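Local coordinates for DUF5012 domain-containing protein (Bacteroides thetaiotaomicron, PDB 5FQ8), which is of unknown function but is probably a surface lipoprotein, built from an Ig-like domain and a C-terminal beta domain, at residues K107-S112 against S205-V210; I64-Y69 against T82-V87. One frame throughout, in Å; residues are numbered along the deposited sequence.

Contact 1. Residues K107-S112 against S205-V210; sequences KRTAPS and SFDIIV
Lys107 and Asp207 join the strands 106-110 and 204-211 through the backbone: Asp207 N donates to Lys107 O over 3.0 Å. The carboxylate turns back to the same residue. With CG between the backbone N and the carbonyl carbon (chi1 63°), Asp207 brings OD1 up to Lys107 N, which donates to it; the bond from Lys107 N to Asp207 OD1 is modelled too short, at 2.5 Å, and its exact geometry is doubtful. Next along the strands, the tightly packed part is the buried Phe206. Lys107 O lies at the edge of its ring, and Arg108 CG meets Phe206 CE2 at 3.9 Å. The guanidinium of Arg108, also buried, stands steeply to that ring, the planes 80° apart. Trp140 touches both side chains, and Leu137 packs on Phe206 as well. The other side is more open, Thr109 being exposed and Ser205 partly so: Ser205 OG lies against Thr109 CB and CG2, while Thr109 OG1 turns to Arg108 O of its own strand. An alanine at Asp207 would probably cost Lys107 N its side-chain acceptor, leaving the backbone bond to hold the two residues together. The strands are thus joined here by one backbone bond and a carboxylate set on Lys107 N, with the Phe206 ring as the apolar anchor beside them.

Contact 2. Residues I64-Y69 against T82-V87; sequences IYNLVY and TRTVYV
From Ile64-Tyr86 to Val68-Thr82 the two strands pair antiparallel, their segment axes 4.8 Å apart at closest approach and 158° apart in direction. They form a beta hairpin in the Ig-like domain, flanked by strand 52-54 on one side and strand 24-27 on the other. Two hydrogen-bonded pairs, Tyr65 with Val85 and Leu67 with Arg83, each exchange both backbone bonds; Val85 N to Tyr65 O measures 2.8 Å.

On the face that carries Ile64, Asn66, Thr84 and Tyr86, the isoleucine lies alongside the tyrosine, Ile64 CG2 meeting Tyr86 CE2 at 3.7 Å. Both also touch Tyr132, while Phe124 packs on Ile64 and Val122 on Tyr86, so this end of the hairpin rests against strands 120-125 and 130-133 of the C-terminal domain. Farther along, Asn66 and Thr84 run next to each other in the same direction, with a weak bond from Thr84 OG1 to Asn66 OD1.

The face bearing Tyr65, Leu67, Arg83 and Val85 mixes apolar packing with one buried charge. Leu67 CD1 reaches Val85 CG2 at 4.0 Å, and Val87 CG2 comes to the ring edge of Tyr65, 3.6 Å from Tyr65 CE2; the hydroxyl of Tyr65 is held by Thr61 O. Buried Arg83 sends its chain out with CG opposite the backbone N (chi1 -171°) and bends at the third torsion. Its charge is met by a salt bridge to Glu35, which also bonds the hydroxyl of Tyr69, and the shared carboxylate probably steadies both groups. The guanidinium and the Tyr69 ring are steeply inclined, and a weak bond links them: Arg83 NH1 donates to Tyr69 OH over 2.8 Å, the hydroxyl oxygen lying near the guanidinium plane.

How the contacts relate
Following the chain from the N terminus, contact 2 comes first and closes a short loop: 12 residues separate 64-69 from 82-87, so it ties the hairpin of the Ig-like domain. The chain then passes into the C-terminal domain, where contact 1 closes a long loop of 92 residues, bringing the early strand 106-110 to the last strand, 204-211. The two closures are in series, neither nesting nor crossing. Their centres lie 30 Å apart and their nearest atoms about 14 Å, without touching. A link runs through the long loop itself, since strands 120-125 and 130-133, both inside it, carry the C-terminal domain against the hairpin.

Contact 1. Residues K107-S112 against S205-V210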
loop_
_atom_site.group_PDB
_atom_site.type_symbol
_atom_site.label_atom_id
_atom_site.label_comp_id
_atom_site.label_asym_id
_atom_site.label_seq_id
_atom_site.Cartn_x
_atom_site.Cartn_y
_atom_site.Cartn_z
ATOM N N LYS G 107 24.913 11.687 54.564
ATOM C CA LYS G 107 25.195 12.404 53.334
ATOM C C LYS G 107 26.675 12.284 53.004
ATOM O O LYS G 107 27.491 11.871 53.832
ATOM C CB LYS G 107 24.804 13.875 53.473
ATOM C CG LYS G 107 23.922 14.415 52.375
ATOM C CD LYS G 107 23.193 15.664 52.842
ATOM C CE LYS G 107 22.284 15.353 54.020
ATOM N NZ LYS G 107 21.487 14.121 53.769
ATOM N N ARG G 108 27.013 12.659 51.776
ATOM C CA ARG G 108 28.401 12.858 51.398
ATOM C C ARG G 108 28.948 14.094 52.108
ATOM O O ARG G 108 28.284 14.713 52.944
ATOM C CB ARG G 108 28.515 13.015 49.885
ATOM C CG ARG G 108 29.280 11.950 49.117
ATOM C CD ARG G 108 29.002 12.158 47.628
ATOM N NE ARG G 108 29.943 11.494 46.737
ATOM C CZ ARG G 108 31.030 12.078 46.248
ATOM N NH1 ARG G 108 31.304 13.329 46.583
ATOM N NH2 ARG G 108 31.841 11.415 45.435
ATOM N N THR G 109 30.177 14.467 51.766
ATOM C CA THR G 109 30.754 15.702 52.286
ATOM C C THR G 109 31.831 16.220 51.339
ATOM O O THR G 109 32.021 17.432 51.203
ATOM C CB THR G 109 31.317 15.482 53.694
ATOM O OG1 THR G 109 30.293 14.953 54.543
ATOM C CG2 THR G 109 31.822 16.789 54.285
ATOM N N ALA G 110 32.532 15.313 50.671
ATOM C CA ALA G 110 33.525 15.715 49.690
ATOM C C ALA G 110 33.587 14.700 48.562
ATOM O O ALA G 110 33.544 13.497 48.809
ATOM C CB ALA G 110 34.884 15.876 50.343
ATOM N N PRO G 111 33.671 15.179 47.311
ATOM C CA PRO G 111 33.534 16.589 46.920
ATOM C C PRO G 111 32.079 17.069 46.793
ATOM O O PRO G 111 31.838 18.264 46.930
ATOM C CB PRO G 111 34.242 16.644 45.557
ATOM C CG PRO G 111 35.132 15.435 45.536
ATOM C CD PRO G 111 34.349 14.396 46.266
ATOM N N SER G 112 31.135 16.166 46.535
ATOM C CA SER G 112 29.725 16.520 46.443
ATOM C C SER G 112 29.078 16.386 47.822
ATOM O O SER G 112 29.766 16.260 48.837
ATOM C CB SER G 112 29.016 15.635 45.417
ATOM O OG SER G 112 29.879 15.245 44.360
ATOM N N SER G 205 34.491 11.823 52.164
ATOM C CA SER G 205 34.073 11.689 53.555
ATOM C C SER G 205 32.555 11.757 53.626
ATOM O O SER G 205 31.910 12.405 52.798
ATOM C CB SER G 205 34.682 12.768 54.451
ATOM O OG SER G 205 33.848 13.904 54.486
ATOM N N PHE G 206 31.997 11.088 54.631
ATOM C CA PHE G 206 30.558 10.981 54.808
ATOM C C PHE G 206 30.205 11.371 56.233
ATOM O O PHE G 206 31.080 11.525 57.086
ATOM C CB PHE G 206 30.067 9.563 54.500
ATOM C CG PHE G 206 30.606 9.010 53.218
ATOM C CD1 PHE G 206 31.825 8.355 53.189
ATOM C CD2 PHE G 206 29.903 9.159 52.037
ATOM C CE1 PHE G 206 32.328 7.855 52.012
ATOM C CE2 PHE G 206 30.402 8.663 50.857
ATOM C CZ PHE G 206 31.618 8.010 50.845
ATOM N N ASP G 207 28.908 11.526 56.499
ATOM C CA ASP G 207 28.438 11.967 57.813
ATOM C C ASP G 207 27.247 11.120 58.266
ATOM O O ASP G 207 26.131 11.589 58.457
ATOM C CB ASP G 207 28.089 13.454 57.777
ATOM C CG ASP G 207 26.939 13.764 56.832
ATOM O OD1 ASP G 207 26.484 12.847 56.113
ATOM O OD2 ASP G 207 26.489 14.928 56.818
ATOM N N ILE G 208 27.480 9.833 58.473
ATOM C CA ILE G 208 26.357 8.924 58.647
ATOM C C ILE G 208 26.023 8.738 60.118
ATOM O O ILE G 208 26.775 9.157 61.006
ATOM C CB ILE G 208 26.638 7.571 57.969
ATOM C CG1 ILE G 208 27.454 6.669 58.882
ATOM C CG2 ILE G 208 27.395 7.772 56.665
ATOM C CD1 ILE G 208 27.749 5.353 58.246
ATOM N N ILE G 209 24.883 8.108 60.374
ATOM C CA ILE G 209 24.402 7.871 61.726
ATOM C C ILE G 209 23.419 6.713 61.656
ATOM O O ILE G 209 22.683 6.566 60.676
ATOM C CB ILE G 209 23.775 9.157 62.316
ATOM C CG1 ILE G 209 23.564 9.022 63.820
ATOM C CG2 ILE G 209 22.475 9.494 61.609
ATOM C CD1 ILE G 209 23.358 10.351 64.510
ATOM N N VAL G 210 23.432 5.866 62.685
ATOM C CA VAL G 210 22.714 4.598 62.637
ATOM C C VAL G 210 21.794 4.448 63.841
ATOM O O VAL G 210 22.062 4.967 64.929
ATOM C CB VAL G 210 23.686 3.404 62.557
ATOM C CG1 VAL G 210 24.673 3.608 61.421
ATOM C CG2 VAL G 210 24.412 3.217 63.876
#

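Contact 2. Residues I64-Y69 against T82-V87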
loop_
_atom_site.group_PDB
_atom_site.type_symbol
_atom_site.label_atom_id
_atom_site.label_comp_id
_atom_site.label_asym_id
_atom_site.label_seq_id
_atom_site.Cartn_x
_atom_site.Cartn_y
_atom_site.Cartn_z
ATOM N N ILE G 64 31.724 -14.606 64.069
ATOM C CA ILE G 64 30.917 -14.609 62.856
ATOM C C ILE G 64 30.831 -16.033 62.330
ATOM O O ILE G 64 31.858 -16.690 62.119
ATOM C CB ILE G 64 31.502 -13.679 61.785
ATOM C CG1 ILE G 64 31.739 -12.287 62.355
ATOM C CG2 ILE G 64 30.566 -13.601 60.603
ATOM C CD1 ILE G 64 32.298 -11.321 61.339
ATOM N N TYR G 65 29.607 -16.497 62.096
ATOM C CA TYR G 65 29.351 -17.840 61.605
ATOM C C TYR G 65 28.549 -17.742 60.322
ATOM O O TYR G 65 27.482 -17.119 60.302
ATOM C CB TYR G 65 28.609 -18.669 62.650
ATOM C CG TYR G 65 29.411 -18.888 63.897
ATOM C CD1 TYR G 65 30.358 -19.898 63.966
ATOM C CD2 TYR G 65 29.244 -18.071 64.998
ATOM C CE1 TYR G 65 31.103 -20.098 65.102
ATOM C CE2 TYR G 65 29.987 -18.262 66.142
ATOM C CZ TYR G 65 30.914 -19.276 66.187
ATOM O OH TYR G 65 31.654 -19.464 67.326
ATOM N N ASN G 66 29.067 -18.346 59.254
ATOM C CA ASN G 66 28.402 -18.380 57.957
ATOM C C ASN G 66 27.830 -19.767 57.699
ATOM O O ASN G 66 28.533 -20.771 57.854
ATOM C CB ASN G 66 29.370 -18.012 56.836
ATOM C CG ASN G 66 29.781 -16.569 56.880
ATOM O OD1 ASN G 66 29.174 -15.725 56.233
ATOM N ND2 ASN G 66 30.823 -16.274 57.643
ATOM N N LEU G 67 26.564 -19.815 57.295
ATOM C CA LEU G 67 25.894 -21.048 56.909
ATOM C C LEU G 67 25.544 -20.963 55.437
ATOM O O LEU G 67 25.013 -19.948 54.985
ATOM C CB LEU G 67 24.636 -21.271 57.733
ATOM C CG LEU G 67 24.763 -21.287 59.249
ATOM C CD1 LEU G 67 23.548 -20.631 59.856
ATOM C CD2 LEU G 67 24.878 -22.702 59.737
ATOM N N VAL G 68 25.851 -22.016 54.691
ATOM C CA VAL G 68 25.580 -22.065 53.258
ATOM C C VAL G 68 24.501 -23.104 53.006
ATOM O O VAL G 68 24.658 -24.275 53.364
ATOM C CB VAL G 68 26.849 -22.368 52.453
ATOM C CG1 VAL G 68 26.500 -22.591 50.998
ATOM C CG2 VAL G 68 27.800 -21.217 52.572
ATOM N N TYR G 69 23.404 -22.669 52.403
ATOM C CA TYR G 69 22.279 -23.529 52.074
ATOM C C TYR G 69 22.318 -23.854 50.591
ATOM O O TYR G 69 22.516 -22.961 49.761
ATOM C CB TYR G 69 20.953 -22.849 52.408
ATOM C CG TYR G 69 20.733 -22.509 53.852
ATOM C CD1 TYR G 69 21.300 -21.380 54.412
ATOM C CD2 TYR G 69 19.917 -23.290 54.648
ATOM C CE1 TYR G 69 21.079 -21.054 55.721
ATOM C CE2 TYR G 69 19.694 -22.966 55.955
ATOM C CZ TYR G 69 20.280 -21.850 56.484
ATOM O OH TYR G 69 20.056 -21.535 57.791
ATOM N N THR G 82 23.141 -17.718 51.203
ATOM C CA THR G 82 23.930 -17.620 52.426
ATOM C C THR G 82 23.142 -16.961 53.542
ATOM O O THR G 82 22.377 -16.025 53.304
ATOM C CB THR G 82 25.206 -16.810 52.219
ATOM O OG1 THR G 82 25.766 -17.112 50.941
ATOM C CG2 THR G 82 26.209 -17.161 53.298
ATOM N N ARG G 83 23.357 -17.437 54.762
ATOM C CA ARG G 83 22.829 -16.804 55.959
ATOM C C ARG G 83 23.965 -16.649 56.955
ATOM O O ARG G 83 24.659 -17.621 57.260
ATOM C CB ARG G 83 21.687 -17.617 56.559
ATOM C CG ARG G 83 20.955 -16.913 57.674
ATOM C CD ARG G 83 19.848 -17.791 58.167
ATOM N NE ARG G 83 18.606 -17.559 57.443
ATOM C CZ ARG G 83 17.715 -18.507 57.187
ATOM N NH1 ARG G 83 17.945 -19.749 57.571
ATOM N NH2 ARG G 83 16.604 -18.218 56.542
ATOM N N THR G 84 24.150 -15.430 57.457
ATOM C CA THR G 84 25.251 -15.089 58.347
ATOM C C THR G 84 24.730 -14.820 59.751
ATOM O O THR G 84 23.846 -13.980 59.933
ATOM C CB THR G 84 25.989 -13.859 57.836
ATOM O OG1 THR G 84 26.315 -14.038 56.456
ATOM C CG2 THR G 84 27.254 -13.660 58.627
ATOM N N VAL G 85 25.291 -15.509 60.738
ATOM C CA VAL G 85 24.851 -15.398 62.121
ATOM C C VAL G 85 25.988 -14.822 62.945
ATOM O O VAL G 85 27.110 -15.332 62.889
ATOM C CB VAL G 85 24.408 -16.759 62.682
ATOM C CG1 VAL G 85 24.105 -16.645 64.149
ATOM C CG2 VAL G 85 23.196 -17.246 61.944
ATOM N N TYR G 86 25.694 -13.771 63.711
ATOM C CA TYR G 86 26.668 -13.080 64.543
ATOM C C TYR G 86 26.352 -13.278 66.021
ATOM O O TYR G 86 25.189 -13.327 66.424
ATOM C CB TYR G 86 26.693 -11.583 64.235
ATOM C CG TYR G 86 26.926 -11.217 62.789
ATOM C CD1 TYR G 86 25.867 -11.134 61.897
ATOM C CD2 TYR G 86 28.198 -10.918 62.324
ATOM C CE1 TYR G 86 26.069 -10.782 60.577
ATOM C CE2 TYR G 86 28.410 -10.564 61.007
ATOM C CZ TYR G 86 27.342 -10.500 60.139
ATOM O OH TYR G 86 27.540 -10.150 58.827
ATOM N N VAL G 87 27.402 -13.364 66.836
ATOM C CA VAL G 87 27.278 -13.672 68.257
ATOM C C VAL G 87 27.906 -12.550 69.076
ATOM O O VAL G 87 29.038 -12.137 68.804
ATOM C CB VAL G 87 27.936 -15.021 68.593
ATOM C CG1 VAL G 87 27.591 -15.433 70.000
ATOM C CG2 VAL G 87 27.480 -16.069 67.627
#